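Local coordinates for protein putative pyridoxamine 5-phosphate-dependent dehydrase, WbdK (Escherichia coli O55:H7, PDB 2GMU) that probably catalyses removal of the C3'-hydroxyl from GDP-4-keto-6-deoxy-D-mannose by a combined transamination-deoxygenation reaction, using a vitamin B6 cofactor, in L-colitose biosynthesis, at residues A[134-139]-A[158-163]; A[164-169]-A[190-195]; A[182-187]-A[199-204]. One frame throughout, in Å; residues are numbered along the deposited sequence. Where two conformers were deposited one is given.

Interaction 1 of 3, residues A[134-139]-A[158-163]. With PDG (N-({3-hydroxy-2-methyl-5-[(phosphonooxy)methyl]pyridin-4-yl}methyl)-D-glutamic acid), chain D.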
loop_
_atom_site.group_PDB
_atom_site.type_symbol
_atom_site.label_atom_id
_atom_site.label_comp_id
_atom_site.label_asym_id
_atom_site.label_seq_id
_atom_site.Cartn_x
_atom_site.Cartn_y
_atom_site.Cartn_z
ATOM N N THR A 134 10.288 -14.510 12.539
ATOM C CA THR A 134 11.343 -13.891 13.311
ATOM C C THR A 134 11.536 -12.457 12.885
ATOM O O THR A 134 11.157 -12.059 11.787
ATOM C CB THR A 134 12.699 -14.620 13.229
ATOM O OG1 THR A 134 13.193 -14.611 11.904
ATOM C CG2 THR A 134 12.557 -16.042 13.732
ATOM N N VAL A 135 12.144 -11.713 13.796
ATOM C CA VAL A 135 12.457 -10.324 13.619
ATOM C C VAL A 135 13.882 -10.097 14.057
ATOM O O VAL A 135 14.281 -10.524 15.140
ATOM C CB VAL A 135 11.534 -9.430 14.440
ATOM C CG1 VAL A 135 11.901 -7.970 14.191
ATOM C CG2 VAL A 135 10.080 -9.671 14.056
ATOM N N ASN A 136 14.660 -9.433 13.208
ATOM C CA ASN A 136 16.035 -9.136 13.560
ATOM C C ASN A 136 16.058 -7.718 14.110
ATOM O O ASN A 136 16.037 -6.733 13.360
ATOM C CB ASN A 136 16.968 -9.303 12.362
ATOM C CG ASN A 136 16.924 -10.724 11.883
ATOM O OD1 ASN A 136 17.123 -11.652 12.672
ATOM N ND2 ASN A 136 16.658 -10.904 10.599
ATOM N N LEU A 137 16.058 -7.635 15.442
ATOM C CA LEU A 137 15.988 -6.367 16.133
ATOM C C LEU A 137 17.207 -5.469 16.171
ATOM O O LEU A 137 18.279 -5.884 16.596
ATOM C CB LEU A 137 15.398 -6.531 17.532
ATOM C CG LEU A 137 14.404 -5.442 17.910
ATOM C CD1 LEU A 137 13.072 -5.727 17.245
ATOM C CD2 LEU A 137 14.219 -5.405 19.423
ATOM N N LEU A 138 16.968 -4.209 15.773
ATOM C CA LEU A 138 17.959 -3.163 15.813
ATOM C C LEU A 138 19.266 -3.470 15.123
ATOM O O LEU A 138 20.278 -2.913 15.515
ATOM C CB LEU A 138 18.275 -2.864 17.290
ATOM C CG LEU A 138 17.043 -2.393 18.056
ATOM C CD1 LEU A 138 17.429 -2.061 19.496
ATOM C CD2 LEU A 138 16.461 -1.162 17.373
ATOM N N GLY A 139 19.246 -4.341 14.127
ATOM C CA GLY A 139 20.460 -4.671 13.415
ATOM C C GLY A 139 21.041 -6.010 13.822
ATOM O O GLY A 139 21.911 -6.549 13.138
ATOM N N LEU A 158 9.736 -20.772 8.167
ATOM C CA LEU A 158 10.543 -19.745 8.793
ATOM C C LEU A 158 10.471 -18.463 7.979
ATOM O O LEU A 158 10.755 -18.450 6.781
ATOM C CB LEU A 158 12.016 -20.148 8.942
ATOM C CG LEU A 158 12.855 -18.996 9.494
ATOM C CD1 LEU A 158 12.570 -18.825 10.982
ATOM C CD2 LEU A 158 14.344 -19.256 9.279
ATOM N N LEU A 159 10.098 -17.387 8.649
ATOM C CA LEU A 159 10.014 -16.096 8.005
ATOM C C LEU A 159 10.849 -15.078 8.765
ATOM O O LEU A 159 11.125 -15.237 9.964
ATOM C CB LEU A 159 8.555 -15.613 7.894
ATOM C CG LEU A 159 7.671 -16.574 7.098
ATOM C CD1 LEU A 159 6.217 -16.141 7.189
ATOM C CD2 LEU A 159 8.085 -16.596 5.627
ATOM N N GLU A 160 11.236 -14.020 8.050
ATOM C CA GLU A 160 12.013 -12.960 8.663
ATOM C C GLU A 160 11.523 -11.558 8.334
ATOM O O GLU A 160 11.257 -11.219 7.176
ATOM C CB GLU A 160 13.492 -12.961 8.216
ATOM C CG GLU A 160 14.311 -14.227 8.480
ATOM C CD GLU A 160 15.730 -14.010 8.046
ATOM O OE1 GLU A 160 16.491 -13.256 8.623
ATOM O OE2 GLU A 160 16.044 -14.683 6.971
ATOM N N ASP A 161 11.455 -10.732 9.369
ATOM C CA ASP A 161 11.159 -9.327 9.204
ATOM C C ASP A 161 12.530 -8.704 9.412
ATOM O O ASP A 161 13.017 -8.601 10.551
ATOM C CB ASP A 161 10.157 -8.743 10.215
ATOM C CG ASP A 161 9.963 -7.263 10.026
ATOM O OD1 ASP A 161 10.798 -6.536 9.489
ATOM O OD2 ASP A 161 8.816 -6.837 10.520
ATOM N N ASN A 162 13.176 -8.364 8.303
ATOM C CA ASN A 162 14.510 -7.800 8.367
ATOM C C ASN A 162 14.545 -6.297 8.145
ATOM O O ASN A 162 15.561 -5.761 7.715
ATOM C CB ASN A 162 15.463 -8.506 7.386
ATOM C CG ASN A 162 16.922 -8.328 7.742
ATOM O OD1 ASN A 162 17.324 -8.550 8.886
ATOM N ND2 ASN A 162 17.707 -7.914 6.763
ATOM N N CYS A 163 13.447 -5.625 8.471
ATOM C CA CYS A 163 13.321 -4.186 8.319
ATOM C C CYS A 163 14.299 -3.327 9.107
ATOM O O CYS A 163 14.507 -2.173 8.763
ATOM C CB CYS A 163 11.870 -3.694 8.479
ATOM S SG CYS A 163 10.867 -4.296 7.092
HETATM N N1 PDG D . 8.849 -4.010 10.563
HETATM C C2 PDG D . 9.717 -3.633 11.487
HETATM C C2A PDG D . 10.267 -4.631 12.474
HETATM C C3 PDG D . 10.124 -2.315 11.553
HETATM O O3 PDG D . 11.015 -1.882 12.473
HETATM C C4 PDG D . 9.609 -1.419 10.637
HETATM C C4A PDG D . 10.094 0.048 10.708
HETATM C C5 PDG D . 8.654 -1.811 9.680
HETATM C C6 PDG D . 8.348 -3.159 9.662
HETATM C C5A PDG D . 8.284 -0.882 8.723
HETATM O OP4 PDG D . 8.813 -0.509 7.533
HETATM P P PDG D . 8.106 0.795 6.937
HETATM O OP1 PDG D . 8.241 1.909 7.904
HETATM O OP2 PDG D . 8.901 1.124 5.567
HETATM O OP3 PDG D . 6.538 0.549 6.599
HETATM N NA PDG D . 9.151 0.843 11.441
HETATM C CAA PDG D . 9.181 2.219 11.301
HETATM C CBA PDG D . 8.208 3.148 12.052
HETATM C CGA PDG D . 8.580 4.609 11.715
HETATM C CDA PDG D . 7.784 5.118 10.489
HETATM O OE1 PDG D . 7.458 4.326 9.526
HETATM O OE2 PDG D . 7.452 6.353 10.427
HETATM C CA PDG D . 10.211 2.846 10.364
HETATM O OA PDG D . 11.335 3.256 10.839
HETATM O OXT PDG D . 9.927 2.960 9.118
HETATM O O HOH W 1 14.064 -6.150 11.582
#
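Thr134 and Val135 pair in parallel with Glu160 and Asp161, joining the C-terminal ends of neighbouring strands 129-135 and 157-161 in the central sheet, next to the pyridine ring of the bound adduct. Leu159 O accepts twice from Thr134: from its backbone N and, at 2.9 Å, from OG1, which lies between backbone N and carbonyl carbon (chi1 63°). Asp161 N returns a bond to Thr134 O, and Asn136 N reaches Asp161 O. Just after strand 129-135, the Asn136 amide adds two side-chain bonds. Its ND2 donates to Glu160 OE1 at 3.1 Å, on the anti lone pair and within the amide plane, and to Asn162 OD1 at 3.0 Å. Glu160 is held further by backbone N atoms of Gly176 and Gly179, and Asn142 meets Asn136 OD1. On the other face, Val135 CG2 packs against Asp161 CB at 4.0 Å. Asp161 OD2 lies 2.8 Å from the pyridine N1 of PDG and is bonded to Thr93 and Asn62, while OD1 closes an Asx turn on Cys163 N. An aspartate facing the pyridine nitrogen at the end of a beta-alpha-beta unit is the hallmark of fold type I PLP enzymes, where it probably stabilises a protonated ring.

Interaction 2 of 3, residues A[164-169]-A[190-195]. With PDG (N-({3-hydroxy-2-methyl-5-[(phosphonooxy)methyl]pyridin-4-yl}methyl)-D-glutamic acid), chain D.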
loop_
_atom_site.group_PDB
_atom_site.type_symbol
_atom_site.label_atom_id
_atom_site.label_comp_id
_atom_site.label_asym_id
_atom_site.label_seq_id
_atom_site.Cartn_x
_atom_site.Cartn_y
_atom_site.Cartn_z
ATOM N N GLU A 164 14.899 -3.855 10.166
ATOM C CA GLU A 164 15.850 -3.062 10.957
ATOM C C GLU A 164 17.261 -3.584 10.849
ATOM O O GLU A 164 18.187 -3.020 11.426
ATOM C CB GLU A 164 15.512 -3.080 12.463
ATOM C CG GLU A 164 14.052 -2.666 12.734
ATOM C CD GLU A 164 13.673 -2.755 14.189
ATOM O OE1 GLU A 164 14.404 -3.198 15.058
ATOM O OE2 GLU A 164 12.468 -2.294 14.418
ATOM N N SER A 165 17.423 -4.683 10.124
ATOM C CA SER A 165 18.730 -5.266 10.086
ATOM C C SER A 165 19.361 -5.489 8.732
ATOM O O SER A 165 20.152 -6.412 8.523
ATOM C CB SER A 165 18.732 -6.494 10.971
ATOM O OG SER A 165 18.183 -6.130 12.221
ATOM N N MET A 166 19.023 -4.611 7.813
ATOM C CA MET A 166 19.623 -4.745 6.522
ATOM C C MET A 166 21.135 -4.758 6.709
ATOM O O MET A 166 21.682 -3.897 7.401
ATOM C CB MET A 166 19.251 -3.543 5.628
ATOM C CG MET A 166 20.072 -3.509 4.342
ATOM S SD MET A 166 19.612 -2.153 3.226
ATOM C CE MET A 166 18.042 -2.773 2.556
ATOM N N GLY A 167 21.819 -5.715 6.089
ATOM C CA GLY A 167 23.267 -5.729 6.203
ATOM C C GLY A 167 23.834 -6.635 7.280
ATOM O O GLY A 167 25.036 -6.876 7.330
ATOM N N ALA A 168 22.990 -7.136 8.159
ATOM C CA ALA A 168 23.513 -8.015 9.177
ATOM C C ALA A 168 23.797 -9.388 8.573
ATOM O O ALA A 168 23.200 -9.816 7.581
ATOM C CB ALA A 168 22.521 -8.114 10.325
ATOM N N THR A 169 24.738 -10.079 9.181
ATOM C CA THR A 169 25.085 -11.408 8.728
ATOM C C THR A 169 25.229 -12.343 9.912
ATOM O O THR A 169 25.509 -11.932 11.042
ATOM C CB THR A 169 26.412 -11.451 7.961
ATOM O OG1 THR A 169 27.462 -11.059 8.822
ATOM C CG2 THR A 169 26.344 -10.554 6.742
ATOM N N HIS A 190 16.882 4.539 7.546
ATOM C CA HIS A 190 17.131 3.131 7.708
ATOM C C HIS A 190 18.580 2.956 7.279
ATOM O O HIS A 190 19.310 3.944 7.227
ATOM C CB HIS A 190 16.151 2.304 6.863
ATOM C CG HIS A 190 14.935 2.111 7.687
ATOM N ND1 HIS A 190 14.516 0.848 8.089
ATOM C CD2 HIS A 190 14.101 3.038 8.232
ATOM C CE1 HIS A 190 13.431 1.025 8.835
ATOM N NE2 HIS A 190 13.158 2.328 8.937
ATOM N N HIS A 191 19.010 1.747 6.946
ATOM C CA HIS A 191 20.385 1.588 6.485
ATOM C C HIS A 191 20.562 2.344 5.161
ATOM O O HIS A 191 21.590 2.970 4.913
ATOM C CB HIS A 191 20.801 0.111 6.424
ATOM C CG HIS A 191 20.951 -0.452 7.804
ATOM N ND1 HIS A 191 19.868 -0.956 8.519
ATOM C CD2 HIS A 191 22.059 -0.560 8.584
ATOM C CE1 HIS A 191 20.331 -1.357 9.694
ATOM N NE2 HIS A 191 21.641 -1.133 9.762
ATOM N N ILE A 192 19.514 2.288 4.327
ATOM C CA ILE A 192 19.371 2.990 3.048
ATOM C C ILE A 192 17.982 3.636 3.067
ATOM O O ILE A 192 17.105 3.252 3.864
ATOM C CB ILE A 192 19.601 2.164 1.774
ATOM C CG1 ILE A 192 18.439 1.197 1.533
ATOM C CG2 ILE A 192 20.911 1.397 1.883
ATOM C CD1 ILE A 192 18.512 0.438 0.208
ATOM N N ALA A 193 17.759 4.638 2.223
ATOM C CA ALA A 193 16.462 5.301 2.227
ATOM C C ALA A 193 16.060 5.769 0.844
ATOM O O ALA A 193 16.847 6.437 0.176
ATOM C CB ALA A 193 16.456 6.460 3.221
ATOM N N THR A 194 14.835 5.429 0.437
ATOM C CA THR A 194 14.323 5.796 -0.882
ATOM C C THR A 194 13.037 6.599 -0.775
ATOM O O THR A 194 12.172 6.557 -1.662
ATOM C CB THR A 194 14.087 4.511 -1.694
ATOM O OG1 THR A 194 13.143 3.708 -1.009
ATOM C CG2 THR A 194 15.401 3.744 -1.809
ATOM N N MET A 195 12.959 7.322 0.350
ATOM C CA MET A 195 11.831 8.142 0.772
ATOM C C MET A 195 10.934 7.219 1.573
ATOM O O MET A 195 10.803 7.315 2.800
ATOM C CB MET A 195 11.117 8.824 -0.410
ATOM C CG MET A 195 12.029 9.871 -1.041
ATOM S SD MET A 195 11.318 10.695 -2.485
ATOM C CE MET A 195 11.137 9.264 -3.591
HETATM N N1 PDG D . 8.849 -4.010 10.563
HETATM C C2 PDG D . 9.717 -3.633 11.487
HETATM C C2A PDG D . 10.267 -4.631 12.474
HETATM C C3 PDG D . 10.124 -2.315 11.553
HETATM O O3 PDG D . 11.015 -1.882 12.473
HETATM C C4 PDG D . 9.609 -1.419 10.637
HETATM C C4A PDG D . 10.094 0.048 10.708
HETATM C C5 PDG D . 8.654 -1.811 9.680
HETATM C C6 PDG D . 8.348 -3.159 9.662
HETATM C C5A PDG D . 8.284 -0.882 8.723
HETATM O OP4 PDG D . 8.813 -0.509 7.533
HETATM P P PDG D . 8.106 0.795 6.937
HETATM O OP1 PDG D . 8.241 1.909 7.904
HETATM O OP2 PDG D . 8.901 1.124 5.567
HETATM O OP3 PDG D . 6.538 0.549 6.599
HETATM N NA PDG D . 9.151 0.843 11.441
HETATM C CAA PDG D . 9.181 2.219 11.301
HETATM C CBA PDG D . 8.208 3.148 12.052
HETATM C CGA PDG D . 8.580 4.609 11.715
HETATM C CDA PDG D . 7.784 5.118 10.489
HETATM O OE1 PDG D . 7.458 4.326 9.526
HETATM O OE2 PDG D . 7.452 6.353 10.427
HETATM C CA PDG D . 10.211 2.846 10.364
HETATM O OA PDG D . 11.335 3.256 10.839
HETATM O OXT PDG D . 9.927 2.960 9.118
HETATM O O HOH W 2 17.422 -1.750 7.777
#
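Met166 and His191 meet through backbone carbonyl and ring: Met166 O sits 3.4 Å above the imidazole plane, over its centre, while Glu164 O approaches the ring edge in plane, 3.2 Å from His191 CE1. No direct hydrogen bond joins the two segments. A water in the ring plane links them instead, lying 2.7 Å from His191 ND1 and accepting from Met166 N. Beyond the ring, the Met166 side chain runs out with CG opposite its backbone N (chi1 169°) and bends at the thioether, crossing Ile192 at about a right angle. Its SD touches Ile192 CG1 at 3.9 Å, and CE reaches Ile192 CD1.

The first residue of each segment faces the pyridoxyl-D-glutamate adduct PDG, a secondary amine. His190, probably the catalytic proton donor/acceptor, donates from NE2 to carboxylate atom OA of PDG at 2.8 Å, N-H...O angle 161°. Glu164 OE2 is 2.5 Å from the ring hydroxyl O3 of PDG.

Second-shell bonds set these groups. Leu138 N holds Glu164 OE1, Ser165 OG bonds to Asn136 O, and the type II turn from Ser165 to Ala168 carries Met166 O to the ring. Ser302 fixes both partners of the face contact: its OG bonds to Met166 O and its O to His191 NE2. Phe304 meets the His190 ring edge-to-face. Both segments are loops, one leaving strand 157-161 and the other entering strand 198-202; their apolar side is covered by Leu268 of helix 255-286 and by Phe43, Phe47 and Tyr39 of helix 34-47, with Phe184 of strand 181-185 also against Met166.

Interaction 3 of 3, residues A[182-187]-A[199-204]. With PDG (N-({3-hydroxy-2-methyl-5-[(phosphonooxy)methyl]pyridin-4-yl}methyl)-D-glutamic acid), chain D.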
loop_
_atom_site.group_PDB
_atom_site.type_symbol
_atom_site.label_atom_id
_atom_site.label_comp_id
_atom_site.label_asym_id
_atom_site.label_seq_id
_atom_site.Cartn_x
_atom_site.Cartn_y
_atom_site.Cartn_z
ATOM N N GLY A 182 12.116 -12.902 3.267
ATOM C CA GLY A 182 12.677 -11.903 4.147
ATOM C C GLY A 182 12.196 -10.506 3.734
ATOM O O GLY A 182 12.133 -10.203 2.543
ATOM N N THR A 183 11.842 -9.655 4.710
ATOM C CA THR A 183 11.408 -8.296 4.403
ATOM C C THR A 183 12.450 -7.269 4.820
ATOM O O THR A 183 13.177 -7.462 5.801
ATOM C CB THR A 183 10.039 -7.901 4.978
ATOM O OG1 THR A 183 10.078 -7.938 6.384
ATOM C CG2 THR A 183 8.946 -8.796 4.409
ATOM N N PHE A 184 12.477 -6.170 4.057
ATOM C CA PHE A 184 13.386 -5.049 4.261
ATOM C C PHE A 184 12.662 -3.730 4.073
ATOM O O PHE A 184 11.653 -3.643 3.373
ATOM C CB PHE A 184 14.563 -5.025 3.261
ATOM C CG PHE A 184 15.469 -6.226 3.288
ATOM C CD1 PHE A 184 15.006 -7.475 2.871
ATOM C CD2 PHE A 184 16.806 -6.101 3.672
ATOM C CE1 PHE A 184 15.845 -8.591 2.868
ATOM C CE2 PHE A 184 17.665 -7.202 3.674
ATOM C CZ PHE A 184 17.174 -8.445 3.272
ATOM N N SER A 185 13.207 -2.693 4.694
ATOM C CA SER A 185 12.634 -1.369 4.602
ATOM C C SER A 185 13.694 -0.366 4.191
ATOM O O SER A 185 14.831 -0.445 4.654
ATOM C CB SER A 185 11.987 -0.961 5.924
ATOM O OG SER A 185 11.634 0.412 5.908
ATOM N N SER A 186 13.300 0.570 3.326
ATOM C CA SER A 186 14.168 1.634 2.852
ATOM C C SER A 186 13.542 2.996 3.132
ATOM O O SER A 186 13.661 3.959 2.371
ATOM C CB SER A 186 14.553 1.484 1.389
ATOM O OG SER A 186 13.441 1.702 0.551
ATOM N N PHE A 187 12.826 3.049 4.248
ATOM C CA PHE A 187 12.183 4.270 4.684
ATOM C C PHE A 187 13.270 5.171 5.246
ATOM O O PHE A 187 14.385 4.709 5.532
ATOM C CB PHE A 187 11.109 3.982 5.760
ATOM C CG PHE A 187 10.439 5.219 6.329
ATOM C CD1 PHE A 187 9.519 5.941 5.570
ATOM C CD2 PHE A 187 10.717 5.664 7.623
ATOM C CE1 PHE A 187 8.896 7.079 6.087
ATOM C CE2 PHE A 187 10.103 6.799 8.157
ATOM C CZ PHE A 187 9.188 7.511 7.382
ATOM N N CYS A 199 11.169 -4.176 0.383
ATOM C CA CYS A 199 11.594 -5.228 -0.499
ATOM C C CYS A 199 11.385 -6.567 0.150
ATOM O O CYS A 199 11.512 -6.700 1.364
ATOM C CB CYS A 199 13.102 -5.149 -0.823
ATOM S SG CYS A 199 13.425 -5.824 -2.466
ATOM N N ILE A 200 11.118 -7.561 -0.683
ATOM C CA ILE A 200 10.982 -8.921 -0.194
ATOM C C ILE A 200 11.967 -9.794 -0.944
ATOM O O ILE A 200 12.107 -9.693 -2.158
ATOM C CB ILE A 200 9.573 -9.486 -0.359
ATOM C CG1 ILE A 200 8.539 -8.498 0.168
ATOM C CG2 ILE A 200 9.479 -10.817 0.389
ATOM C CD1 ILE A 200 7.147 -8.736 -0.396
ATOM N N VAL A 201 12.668 -10.660 -0.241
ATOM C CA VAL A 201 13.570 -11.532 -0.956
ATOM C C VAL A 201 13.102 -12.962 -0.798
ATOM O O VAL A 201 12.464 -13.310 0.204
ATOM C CB VAL A 201 15.045 -11.403 -0.575
ATOM C CG1 VAL A 201 15.526 -9.983 -0.808
ATOM C CG2 VAL A 201 15.301 -11.855 0.860
ATOM N N THR A 202 13.432 -13.773 -1.799
ATOM C CA THR A 202 13.077 -15.180 -1.802
ATOM C C THR A 202 13.926 -15.954 -2.783
ATOM O O THR A 202 14.479 -15.396 -3.721
ATOM C CB THR A 202 11.566 -15.446 -2.042
ATOM O OG1 THR A 202 11.234 -16.774 -1.688
ATOM C CG2 THR A 202 11.152 -15.172 -3.491
ATOM N N ASP A 203 14.010 -17.252 -2.527
ATOM C CA ASP A 203 14.727 -18.162 -3.390
ATOM C C ASP A 203 13.730 -19.050 -4.107
ATOM O O ASP A 203 14.111 -19.809 -4.977
ATOM C CB ASP A 203 15.813 -18.975 -2.667
ATOM C CG ASP A 203 16.979 -18.089 -2.319
ATOM O OD1 ASP A 203 17.483 -17.305 -3.104
ATOM O OD2 ASP A 203 17.368 -18.217 -1.070
ATOM N N ASP A 204 12.456 -18.911 -3.736
ATOM C CA ASP A 204 11.357 -19.666 -4.305
ATOM C C ASP A 204 10.699 -18.966 -5.489
ATOM O O ASP A 204 10.135 -17.887 -5.353
ATOM C CB ASP A 204 10.303 -19.976 -3.229
ATOM C CG ASP A 204 9.322 -21.025 -3.667
ATOM O OD1 ASP A 204 9.221 -22.107 -3.129
ATOM O OD2 ASP A 204 8.601 -20.662 -4.695
HETATM N N1 PDG D . 8.849 -4.010 10.563
HETATM C C2 PDG D . 9.717 -3.633 11.487
HETATM C C2A PDG D . 10.267 -4.631 12.474
HETATM C C3 PDG D . 10.124 -2.315 11.553
HETATM O O3 PDG D . 11.015 -1.882 12.473
HETATM C C4 PDG D . 9.609 -1.419 10.637
HETATM C C4A PDG D . 10.094 0.048 10.708
HETATM C C5 PDG D . 8.654 -1.811 9.680
HETATM C C6 PDG D . 8.348 -3.159 9.662
HETATM C C5A PDG D . 8.284 -0.882 8.723
HETATM O OP4 PDG D . 8.813 -0.509 7.533
HETATM P P PDG D . 8.106 0.795 6.937
HETATM O OP1 PDG D . 8.241 1.909 7.904
HETATM O OP2 PDG D . 8.901 1.124 5.567
HETATM O OP3 PDG D . 6.538 0.549 6.599
HETATM N NA PDG D . 9.151 0.843 11.441
HETATM C CAA PDG D . 9.181 2.219 11.301
HETATM C CBA PDG D . 8.208 3.148 12.052
HETATM C CGA PDG D . 8.580 4.609 11.715
HETATM C CDA PDG D . 7.784 5.118 10.489
HETATM O OE1 PDG D . 7.458 4.326 9.526
HETATM O OE2 PDG D . 7.452 6.353 10.427
HETATM C CA PDG D . 10.211 2.846 10.364
HETATM O OA PDG D . 11.335 3.256 10.839
HETATM O OXT PDG D . 9.927 2.960 9.118
#
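Phe184 lies obliquely across Val201 on one face of an antiparallel strand pair, its ring edge turned to the neighbouring strand: CE1 stands 3.9 Å from Val201 CG2, and Cys199 O comes to the same ring in its plane. The ring is carried there with CG beside the backbone N and opposite the carbonyl carbon (chi1 -60°). Phe184 CB and Cys199 CB pack together on this face. Gly182, paired with Val201, has no side chain, and its backbone runs close by one valine methyl, Val201 CG2 being 3.9 Å from Gly182 O. On the other face Thr183 and Ile200 form the non-hydrogen-bonded pair, with Ile200 CG2 3.5 Å from Gly182 O.

Four backbone bonds hold the pairs either side of it. Gly182 and Val201 exchange two, as do Phe184 and Cys199; Val201 N to Gly182 O is 2.9 Å long. At the end of the strand, Ser185 OG donates to phosphate oxygen OP2 of PDG at 2.8 Å, and OE1 of PDG, in its glutamate part, lies over one face of the Phe187 ring, offset toward the rim. At the far end, Thr202 OG1 accepts from Asp204 N in an ST turn, and Asp204 caps the helix that follows.

Strand 181-185 lies between strands 157-161 and 198-202 in the sheet. Helix 34-47 covers the Phe184 face, where Phe43 meets the Phe184 ring edge-to-face, whereas Thr183 and Ile200 pack on helix 58-71, with Leu211 of helix 205-215 also against Ile200.

How the interactions relate
All three contacts touch one PDG molecule, their centres about 10 to 12 Å apart. Interactions 1 and 3 share the central mixed sheet, where strands 157-161 and 181-185 are neighbours, joined by Glu160 O and Thr183 N. Interaction 2 lies in the loops that follow these strands: it touches interaction 1 where Ser165 packs on Gly139, and interaction 3 through Thr194 and Ser186. Along the chain interaction 1 closes first, after which the segments of 2 and 3 alternate. Adjacent strand ends in the sheet and the loops after them thereby present distinct groups to the pyridine nitrogen, ring hydroxyl, phosphate and glutamate part, while Asn250 and Arg252 of the second subunit complete the site.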